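PDB 6A5K: histone-lysine N-methyltransferase, H3 lysine-9 specific SUVH6 from Arabidopsis thaliana, which methylates lysine 9 of histone H3 using S-adenosylmethionine and, through its SRA domain, probably binds methylated DNA in plant gene silencing. Local coordinates for residues Asn8-Thr13 with Pro70-Gly75; His18-Lys23 with Phe46-Ile51; Ser390-Arg395 with Gly438-Ala443. The protein carries 1 engineered substitution. All coordinates share one frame; numbering follows the deposited sequence.

Interaction 1. Residues Asn8-Thr13 with Pro70-Gly75; sequences NKVKET and PGVEVG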
loop_
_atom_site.group_PDB
_atom_site.type_symbol
_atom_site.label_atom_id
_atom_site.label_comp_id
_atom_site.label_asym_id
_atom_site.label_seq_id
_atom_site.Cartn_x
_atom_site.Cartn_y
_atom_site.Cartn_z
ATOM N N ASN A 8 12.979 1.627 -6.672
ATOM C CA ASN A 8 12.739 2.689 -5.703
ATOM C C ASN A 8 12.217 3.960 -6.377
ATOM O O ASN A 8 11.307 4.601 -5.866
ATOM C CB ASN A 8 14.007 2.992 -4.907
ATOM C CG ASN A 8 14.111 2.162 -3.637
ATOM O OD1 ASN A 8 13.403 1.159 -3.460
ATOM N ND2 ASN A 8 15.004 2.573 -2.749
ATOM N N LYS A 9 12.783 4.313 -7.531
ATOM C CA LYS A 9 12.319 5.483 -8.284
ATOM C C LYS A 9 10.833 5.367 -8.644
ATOM O O LYS A 9 10.065 6.319 -8.476
ATOM C CB LYS A 9 13.144 5.675 -9.561
ATOM C CG LYS A 9 14.579 6.113 -9.340
ATOM C CD LYS A 9 15.309 6.290 -10.670
ATOM C CE LYS A 9 16.815 6.427 -10.472
ATOM N NZ LYS A 9 17.303 7.824 -10.682
ATOM N N VAL A 10 10.432 4.199 -9.135
ATOM C CA VAL A 10 9.036 3.965 -9.490
ATOM C C VAL A 10 8.123 4.091 -8.262
ATOM O O VAL A 10 7.113 4.824 -8.282
ATOM C CB VAL A 10 8.859 2.579 -10.134
ATOM C CG1 VAL A 10 7.374 2.203 -10.234
ATOM C CG2 VAL A 10 9.524 2.547 -11.517
ATOM N N LYS A 11 8.493 3.403 -7.181
ATOM C CA LYS A 11 7.642 3.420 -5.993
ATOM C C LYS A 11 7.533 4.825 -5.399
ATOM O O LYS A 11 6.445 5.264 -5.027
ATOM C CB LYS A 11 8.153 2.423 -4.938
ATOM C CG LYS A 11 7.997 0.963 -5.376
ATOM C CD LYS A 11 8.013 -0.005 -4.191
ATOM C CE LYS A 11 9.376 -0.073 -3.524
ATOM N NZ LYS A 11 9.452 -1.195 -2.537
ATOM N N GLU A 12 8.651 5.535 -5.329
ATOM C CA GLU A 12 8.645 6.889 -4.783
ATOM C C GLU A 12 7.887 7.869 -5.675
ATOM O O GLU A 12 7.299 8.837 -5.184
ATOM C CB GLU A 12 10.072 7.379 -4.561
ATOM C CG GLU A 12 10.778 6.641 -3.426
ATOM C CD GLU A 12 12.244 6.999 -3.321
ATOM O OE1 GLU A 12 12.685 7.904 -4.056
ATOM O OE2 GLU A 12 12.955 6.374 -2.508
ATOM N N THR A 13 7.899 7.630 -6.983
ATOM C CA THR A 13 7.154 8.502 -7.894
ATOM C C THR A 13 5.656 8.318 -7.672
ATOM O O THR A 13 4.902 9.300 -7.611
ATOM C CB THR A 13 7.525 8.227 -9.372
ATOM O OG1 THR A 13 8.925 8.473 -9.560
ATOM C CG2 THR A 13 6.734 9.134 -10.316
ATOM N N PRO A 70 11.591 -0.968 -16.699
ATOM C CA PRO A 70 12.469 -1.036 -15.523
ATOM C C PRO A 70 11.777 -0.554 -14.244
ATOM O O PRO A 70 11.166 0.515 -14.226
ATOM C CB PRO A 70 13.634 -0.112 -15.901
ATOM C CG PRO A 70 13.643 -0.129 -17.403
ATOM C CD PRO A 70 12.200 -0.199 -17.800
ATOM N N GLY A 71 11.844 -1.359 -13.190
ATOM C CA GLY A 71 11.283 -0.957 -11.912
ATOM C C GLY A 71 9.792 -1.216 -11.761
ATOM O O GLY A 71 9.214 -0.929 -10.715
ATOM N N VAL A 72 9.165 -1.753 -12.805
ATOM C CA VAL A 72 7.760 -2.133 -12.739
ATOM C C VAL A 72 7.650 -3.654 -12.709
ATOM O O VAL A 72 8.201 -4.342 -13.569
ATOM C CB VAL A 72 6.948 -1.571 -13.928
ATOM C CG1 VAL A 72 5.506 -2.052 -13.853
ATOM C CG2 VAL A 72 7.000 -0.051 -13.934
ATOM N N GLU A 73 6.933 -4.180 -11.724
ATOM C CA GLU A 73 6.926 -5.622 -11.497
ATOM C C GLU A 73 5.534 -6.225 -11.611
ATOM O O GLU A 73 4.544 -5.590 -11.248
ATOM C CB GLU A 73 7.531 -5.929 -10.119
ATOM C CG GLU A 73 8.974 -5.444 -9.983
ATOM C CD GLU A 73 9.606 -5.810 -8.655
ATOM O OE1 GLU A 73 8.898 -6.365 -7.790
ATOM O OE2 GLU A 73 10.817 -5.542 -8.477
ATOM N N VAL A 74 5.475 -7.455 -12.119
ATOM C CA VAL A 74 4.235 -8.216 -12.184
ATOM C C VAL A 74 3.524 -8.185 -10.830
ATOM O O VAL A 74 4.141 -8.421 -9.794
ATOM C CB VAL A 74 4.501 -9.675 -12.610
ATOM C CG1 VAL A 74 3.271 -10.547 -12.392
ATOM C CG2 VAL A 74 4.950 -9.726 -14.073
ATOM N N GLY A 75 2.236 -7.855 -10.842
ATOM C CA GLY A 75 1.462 -7.772 -9.617
ATOM C C GLY A 75 1.268 -6.354 -9.101
ATOM O O GLY A 75 0.381 -6.121 -8.271
#

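Interaction 2. Residues His18-Lys23 with Phe46-Ile51; sequences HGVCRK and FEASTI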
loop_
_atom_site.group_PDB
_atom_site.type_symbol
_atom_site.label_atom_id
_atom_site.label_comp_id
_atom_site.label_asym_id
_atom_site.label_seq_id
_atom_site.Cartn_x
_atom_site.Cartn_y
_atom_site.Cartn_z
ATOM N N HIS A 18 0.470 10.099 -5.145
ATOM C CA HIS A 18 -0.666 9.934 -4.241
ATOM C C HIS A 18 -0.640 10.940 -3.096
ATOM O O HIS A 18 -1.697 11.369 -2.614
ATOM C CB HIS A 18 -0.724 8.496 -3.717
ATOM C CG HIS A 18 -1.305 7.543 -4.713
ATOM N ND1 HIS A 18 -2.662 7.449 -4.940
ATOM C CD2 HIS A 18 -0.716 6.692 -5.586
ATOM C CE1 HIS A 18 -2.885 6.562 -5.895
ATOM N NE2 HIS A 18 -1.722 6.091 -6.308
ATOM N N GLY A 19 0.560 11.333 -2.683
ATOM C CA GLY A 19 0.712 12.368 -1.676
ATOM C C GLY A 19 0.072 13.659 -2.154
ATOM O O GLY A 19 -0.709 14.290 -1.434
ATOM N N VAL A 20 0.389 14.046 -3.386
ATOM C CA VAL A 20 -0.185 15.256 -3.968
ATOM C C VAL A 20 -1.707 15.149 -4.142
ATOM O O VAL A 20 -2.443 16.088 -3.805
ATOM C CB VAL A 20 0.473 15.581 -5.328
ATOM C CG1 VAL A 20 -0.241 16.753 -6.005
ATOM C CG2 VAL A 20 1.951 15.890 -5.121
ATOM N N CYS A 21 -2.175 14.014 -4.665
ATOM C CA CYS A 21 -3.617 13.758 -4.757
ATOM C C CYS A 21 -4.334 14.001 -3.425
ATOM O O CYS A 21 -5.340 14.725 -3.356
ATOM C CB CYS A 21 -3.897 12.316 -5.198
ATOM S SG CYS A 21 -3.572 11.949 -6.934
ATOM N N ARG A 22 -3.819 13.385 -2.366
ATOM C CA ARG A 22 -4.512 13.426 -1.085
ATOM C C ARG A 22 -4.329 14.767 -0.377
ATOM O O ARG A 22 -5.151 15.143 0.460
ATOM C CB ARG A 22 -4.053 12.263 -0.206
ATOM C CG ARG A 22 -4.542 10.915 -0.756
ATOM C CD ARG A 22 -4.564 9.805 0.290
ATOM N NE ARG A 22 -5.328 8.648 -0.177
ATOM C CZ ARG A 22 -6.642 8.510 -0.034
ATOM N NH1 ARG A 22 -7.351 9.461 0.565
ATOM N NH2 ARG A 22 -7.255 7.424 -0.490
ATOM N N LYS A 23 -3.276 15.501 -0.718
ATOM C CA LYS A 23 -3.135 16.858 -0.184
ATOM C C LYS A 23 -4.131 17.811 -0.860
ATOM O O LYS A 23 -4.730 18.679 -0.211
ATOM C CB LYS A 23 -1.701 17.364 -0.350
ATOM C CG LYS A 23 -1.502 18.812 0.091
ATOM C CD LYS A 23 -1.739 19.000 1.587
ATOM C CE LYS A 23 -0.817 18.123 2.420
ATOM N NZ LYS A 23 -0.822 18.524 3.857
ATOM N N PHE A 46 -5.857 14.302 -12.163
ATOM C CA PHE A 46 -5.468 15.165 -13.269
ATOM C C PHE A 46 -4.564 16.309 -12.792
ATOM O O PHE A 46 -3.524 16.595 -13.399
ATOM C CB PHE A 46 -6.710 15.724 -13.957
ATOM C CG PHE A 46 -6.436 16.364 -15.281
ATOM C CD1 PHE A 46 -6.537 15.630 -16.450
ATOM C CD2 PHE A 46 -6.086 17.704 -15.363
ATOM C CE1 PHE A 46 -6.292 16.218 -17.678
ATOM C CE2 PHE A 46 -5.837 18.299 -16.587
ATOM C CZ PHE A 46 -5.943 17.557 -17.745
ATOM N N GLU A 47 -4.964 16.956 -11.700
ATOM C CA GLU A 47 -4.206 18.077 -11.148
ATOM C C GLU A 47 -2.834 17.638 -10.641
ATOM O O GLU A 47 -1.819 18.312 -10.899
ATOM C CB GLU A 47 -5.002 18.760 -10.031
ATOM C CG GLU A 47 -6.305 19.382 -10.515
ATOM C CD GLU A 47 -6.969 20.268 -9.477
ATOM O OE1 GLU A 47 -6.422 20.415 -8.362
ATOM O OE2 GLU A 47 -8.045 20.828 -9.785
ATOM N N ALA A 48 -2.804 16.506 -9.939
ATOM C CA ALA A 48 -1.554 15.940 -9.454
ATOM C C ALA A 48 -0.639 15.585 -10.617
ATOM O O ALA A 48 0.571 15.828 -10.563
ATOM C CB ALA A 48 -1.817 14.700 -8.586
ATOM N N SER A 49 -1.225 15.004 -11.662
ATOM C CA SER A 49 -0.465 14.655 -12.859
ATOM C C SER A 49 0.169 15.895 -13.471
ATOM O O SER A 49 1.333 15.867 -13.861
ATOM C CB SER A 49 -1.353 13.955 -13.901
ATOM O OG SER A 49 -1.825 12.706 -13.425
ATOM N N THR A 50 -0.603 16.975 -13.568
ATOM C CA THR A 50 -0.084 18.216 -14.133
ATOM C C THR A 50 1.090 18.734 -13.311
ATOM O O THR A 50 2.122 19.143 -13.866
ATOM C CB THR A 50 -1.174 19.303 -14.216
ATOM O OG1 THR A 50 -2.163 18.907 -15.174
ATOM C CG2 THR A 50 -0.572 20.631 -14.642
ATOM N N ILE A 51 0.940 18.692 -11.986
ATOM C CA ILE A 51 1.999 19.164 -11.093
ATOM C C ILE A 51 3.284 18.345 -11.249
ATOM O O ILE A 51 4.379 18.903 -11.365
ATOM C CB ILE A 51 1.531 19.149 -9.622
ATOM C CG1 ILE A 51 0.452 20.225 -9.417
ATOM C CG2 ILE A 51 2.696 19.399 -8.678
ATOM C CD1 ILE A 51 -0.305 20.093 -8.116
#

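Interaction 3. Residues Ser390-Arg395 with Gly438-Ala443; sequences SEAERR and GFTIDA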
loop_
_atom_site.group_PDB
_atom_site.type_symbol
_atom_site.label_atom_id
_atom_site.label_comp_id
_atom_site.label_asym_id
_atom_site.label_seq_id
_atom_site.Cartn_x
_atom_site.Cartn_y
_atom_site.Cartn_z
ATOM N N SER A 390 15.458 0.982 29.959
ATOM C CA SER A 390 16.386 0.241 30.817
ATOM C C SER A 390 15.805 -1.100 31.264
ATOM O O SER A 390 16.520 -2.099 31.364
ATOM C CB SER A 390 16.769 1.079 32.041
ATOM O OG SER A 390 15.650 1.275 32.888
ATOM N N GLU A 391 14.503 -1.122 31.520
ATOM C CA GLU A 391 13.833 -2.359 31.889
ATOM C C GLU A 391 13.773 -3.350 30.721
ATOM O O GLU A 391 14.010 -4.544 30.906
ATOM C CB GLU A 391 12.423 -2.071 32.399
ATOM C CG GLU A 391 11.711 -3.301 32.944
ATOM C CD GLU A 391 12.478 -3.960 34.082
ATOM O OE1 GLU A 391 13.077 -3.229 34.901
ATOM O OE2 GLU A 391 12.483 -5.207 34.156
ATOM N N ALA A 392 13.448 -2.862 29.523
ATOM C CA ALA A 392 13.417 -3.733 28.345
ATOM C C ALA A 392 14.802 -4.299 28.079
ATOM O O ALA A 392 14.946 -5.470 27.716
ATOM C CB ALA A 392 12.901 -2.976 27.114
ATOM N N GLU A 393 15.823 -3.468 28.265
ATOM C CA GLU A 393 17.191 -3.905 28.019
ATOM C C GLU A 393 17.611 -4.970 29.031
ATOM O O GLU A 393 18.201 -5.986 28.655
ATOM C CB GLU A 393 18.164 -2.722 28.059
ATOM C CG GLU A 393 19.574 -3.082 27.595
ATOM C CD GLU A 393 20.583 -1.972 27.838
ATOM O OE1 GLU A 393 21.783 -2.194 27.569
ATOM O OE2 GLU A 393 20.179 -0.879 28.293
ATOM N N ARG A 394 17.291 -4.743 30.304
ATOM C CA ARG A 394 17.628 -5.689 31.375
ATOM C C ARG A 394 17.079 -7.092 31.187
ATOM O O ARG A 394 17.699 -8.076 31.608
ATOM C CB ARG A 394 17.114 -5.180 32.719
ATOM C CG ARG A 394 18.053 -4.291 33.474
ATOM C CD ARG A 394 17.435 -3.966 34.820
ATOM N NE ARG A 394 18.429 -3.527 35.788
ATOM C CZ ARG A 394 18.665 -2.251 36.064
ATOM N NH1 ARG A 394 19.584 -1.923 36.963
ATOM N NH2 ARG A 394 17.977 -1.306 35.428
ATOM N N ARG A 395 15.895 -7.181 30.596
ATOM C CA ARG A 395 15.187 -8.451 30.533
ATOM C C ARG A 395 15.815 -9.394 29.524
ATOM O O ARG A 395 16.428 -8.962 28.552
ATOM C CB ARG A 395 13.709 -8.217 30.214
ATOM C CG ARG A 395 12.942 -7.765 31.444
ATOM C CD ARG A 395 11.539 -7.287 31.134
ATOM N NE ARG A 395 10.957 -6.644 32.312
ATOM C CZ ARG A 395 9.651 -6.544 32.540
ATOM N NH1 ARG A 395 8.783 -7.048 31.667
ATOM N NH2 ARG A 395 9.213 -5.940 33.638
ATOM N N GLY A 438 11.708 7.681 26.162
ATOM C CA GLY A 438 12.483 6.766 26.976
ATOM C C GLY A 438 11.798 5.421 27.120
ATOM O O GLY A 438 12.098 4.660 28.046
ATOM N N PHE A 439 10.879 5.116 26.209
ATOM C CA PHE A 439 10.095 3.889 26.338
ATOM C C PHE A 439 10.142 2.971 25.122
ATOM O O PHE A 439 10.384 3.407 24.000
ATOM C CB PHE A 439 8.643 4.233 26.666
ATOM C CG PHE A 439 8.477 4.880 28.017
ATOM C CD1 PHE A 439 8.704 6.238 28.178
ATOM C CD2 PHE A 439 8.130 4.126 29.125
ATOM C CE1 PHE A 439 8.567 6.837 29.416
ATOM C CE2 PHE A 439 7.990 4.719 30.367
ATOM C CZ PHE A 439 8.213 6.073 30.513
ATOM N N THR A 440 9.884 1.693 25.381
ATOM C CA THR A 440 9.981 0.627 24.388
ATOM C C THR A 440 8.798 -0.319 24.563
ATOM O O THR A 440 8.322 -0.522 25.683
ATOM C CB THR A 440 11.320 -0.148 24.536
ATOM O OG1 THR A 440 12.409 0.709 24.176
ATOM C CG2 THR A 440 11.359 -1.416 23.663
ATOM N N ILE A 441 8.307 -0.877 23.463
ATOM C CA ILE A 441 7.263 -1.887 23.534
ATOM C C ILE A 441 7.885 -3.271 23.384
ATOM O O ILE A 441 8.544 -3.559 22.383
ATOM C CB ILE A 441 6.185 -1.685 22.445
ATOM C CG1 ILE A 441 5.600 -0.273 22.512
ATOM C CG2 ILE A 441 5.079 -2.706 22.608
ATOM C CD1 ILE A 441 4.966 0.176 21.214
ATOM N N ASP A 442 7.689 -4.111 24.397
ATOM C CA ASP A 442 8.219 -5.468 24.417
ATOM C C ASP A 442 7.110 -6.438 24.040
ATOM O O ASP A 442 6.184 -6.657 24.818
ATOM C CB ASP A 442 8.787 -5.795 25.804
ATOM C CG ASP A 442 9.393 -7.198 25.894
ATOM O OD1 ASP A 442 9.245 -8.003 24.954
ATOM O OD2 ASP A 442 10.026 -7.500 26.928
ATOM N N ALA A 443 7.209 -7.025 22.850
ATOM C CA ALA A 443 6.192 -7.963 22.380
ATOM C C ALA A 443 6.679 -9.415 22.372
ATOM O O ALA A 443 6.094 -10.261 21.693
ATOM C CB ALA A 443 5.718 -7.560 20.978
HETATM O O HOH W 1 8.879 -8.014 29.178
#

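Interaction 1. Residues Asn8-Thr13 with Pro70-Gly75
V10 meets G71 with its two methyls splayed by a first torsion of 168°: CG1 lies opposite the backbone N, and CG2 lies opposite the carbonyl carbon. With CB already directed at the loop by the helix backbone, this rotation sets CG1 and CG2 about the carbonyl oxygen of G71. V10 CB comes to 3.6 Å from G71 O, and V10 CG1 to 3.7 Å from the same G71 O. V10 CG2 is shared, standing 3.6 Å from G71 O and 3.8 Å from P70 O. An isopropyl group thus packs against two successive peptide carbonyls, a van der Waals contact. The one side-chain pair of apolar groups is looser: V10 CG1 faces V72 CG2 at 4.3 Å.

The backbones come near each other, with 5.9 Å between V10 CA and G71 CA. G71 has a positive phi of 84°, and a CB there would point at the helix, so the absence of a side chain fits both its backbone shape and the proximity of V10. The polar oxygen under the valine is not left to apolar neighbours: R7 NH1, one turn earlier on the same helix, donates a hydrogen bond to G71 O. Helix and loop are therefore joined by an arginine-to-carbonyl bond beside the valine packing. The two segments bury 118 Å² between them.

The contact sets the long N-terminal helix 5-29 against the SRA region, where P70-G75 leads from helix 44-54 toward strand 77-78. L87 of helix 81-87 and L59 of a loop also pack on V10, while N8 and K11 both hydrogen-bond S458, linking this helix to the SET side.

Interaction 2. Residues His18-Lys23 with Phe46-Ile51
V20 is the first residue of H18-K23 to touch the other helix, and it does so through one methyl. Its first torsion of 174° places CG1 opposite the backbone N, and from there V20 CG1 lies 3.7 Å from A48 CB. The same methyl also faces the chain end of I51, with 4.0 Å between V20 CG1 and I51 CD1. A single branch therefore lies against both A48 and I51, residues about one turn apart on helix 44-54.

The next residue, C21, meets A48 from another direction: C21 SG stands 3.7 Å from A48 CB, so the alanine methyl has a valine methyl and a thiol sulfur as neighbours. The small residue permits a close helix-helix approach. C21 CA and A48 CA are 5.6 Å apart, and the axes of the two short segments come within 8.7 Å at an angle of 130° between their N-to-C directions. This is an oblique packing of helix 5-29 on helix 44-54, made by apolar side chains and burying 157 Å². F17, earlier on the first helix, also covers A48, and helix 412-420 covers the V20 side with M417 and L420, the latter touching I51 too.

Further along, R22 serves another part of the fold, with NH2 in a salt bridge to D319 and NH1 hydrogen-bonded to N317.

Interaction 3. Residues Ser390-Arg395 with Gly438-Ala443
A392 on the helix and T440 on the strand point their CB atoms at each other's segment. The alanine methyl meets the carbon branch of the threonine: A392 CB is 4.1 Å from T440 CG2 and likewise 4.1 Å from T440 CB. With a first torsion of -68°, T440 holds CG2 opposite the backbone N, and its hydroxyl OG1 turns to a hydrogen bond with D389, the residue just before S390.

Helix 389-394 follows strand 385-388, which pairs antiparallel with strand 436-442 in a three-stranded sheet of the SET domain. The helix thus lies back over its own sheet, with L387 beneath A392 and R395.

Just past the helix, R395 reaches toward D442 in a different manner. A water bridges them, 2.7 Å from R395 NH1, from which it accepts, and 2.6 Å from D442 OD2, to which it donates. The opposite charges, R395 NH1 and D442 OD2 4.9 Å apart, do not touch, and their attraction would probably reinforce the water bridge. The guanidinium edge is also held within its own segment: R395 NE donates to E391 OE2 at 2.8 Å with an N-H...O angle of 167°, in a salt bridge using the anti lone pair of the carboxylate and lying 7° out of the guanidinium plane. N398 ND2 hydrogen-bonds D442 OD2 and also the carbonyl of A392.

How the interactions relate
From the N terminus, helix 5-29 takes part in two contacts. Its early turns meet P70-G75 in interaction 1, closing a loop with 56 residues between the segments, and interaction 2 falls within that span, closing a shorter loop of 22 residues between helix 5-29 and helix 44-54. Their centres are about 18 Å apart, their nearest atoms about 5 Å, without touching. Together they tie the N-terminal helix to helix 44-54 and to the P70-G75 loop that leads to strand 77-78. Interaction 3 follows in series, without crossing either, and joins a helix and strand of the SET domain; its centre lies about 37 Å from interaction 1's and about 41 Å from interaction 2's.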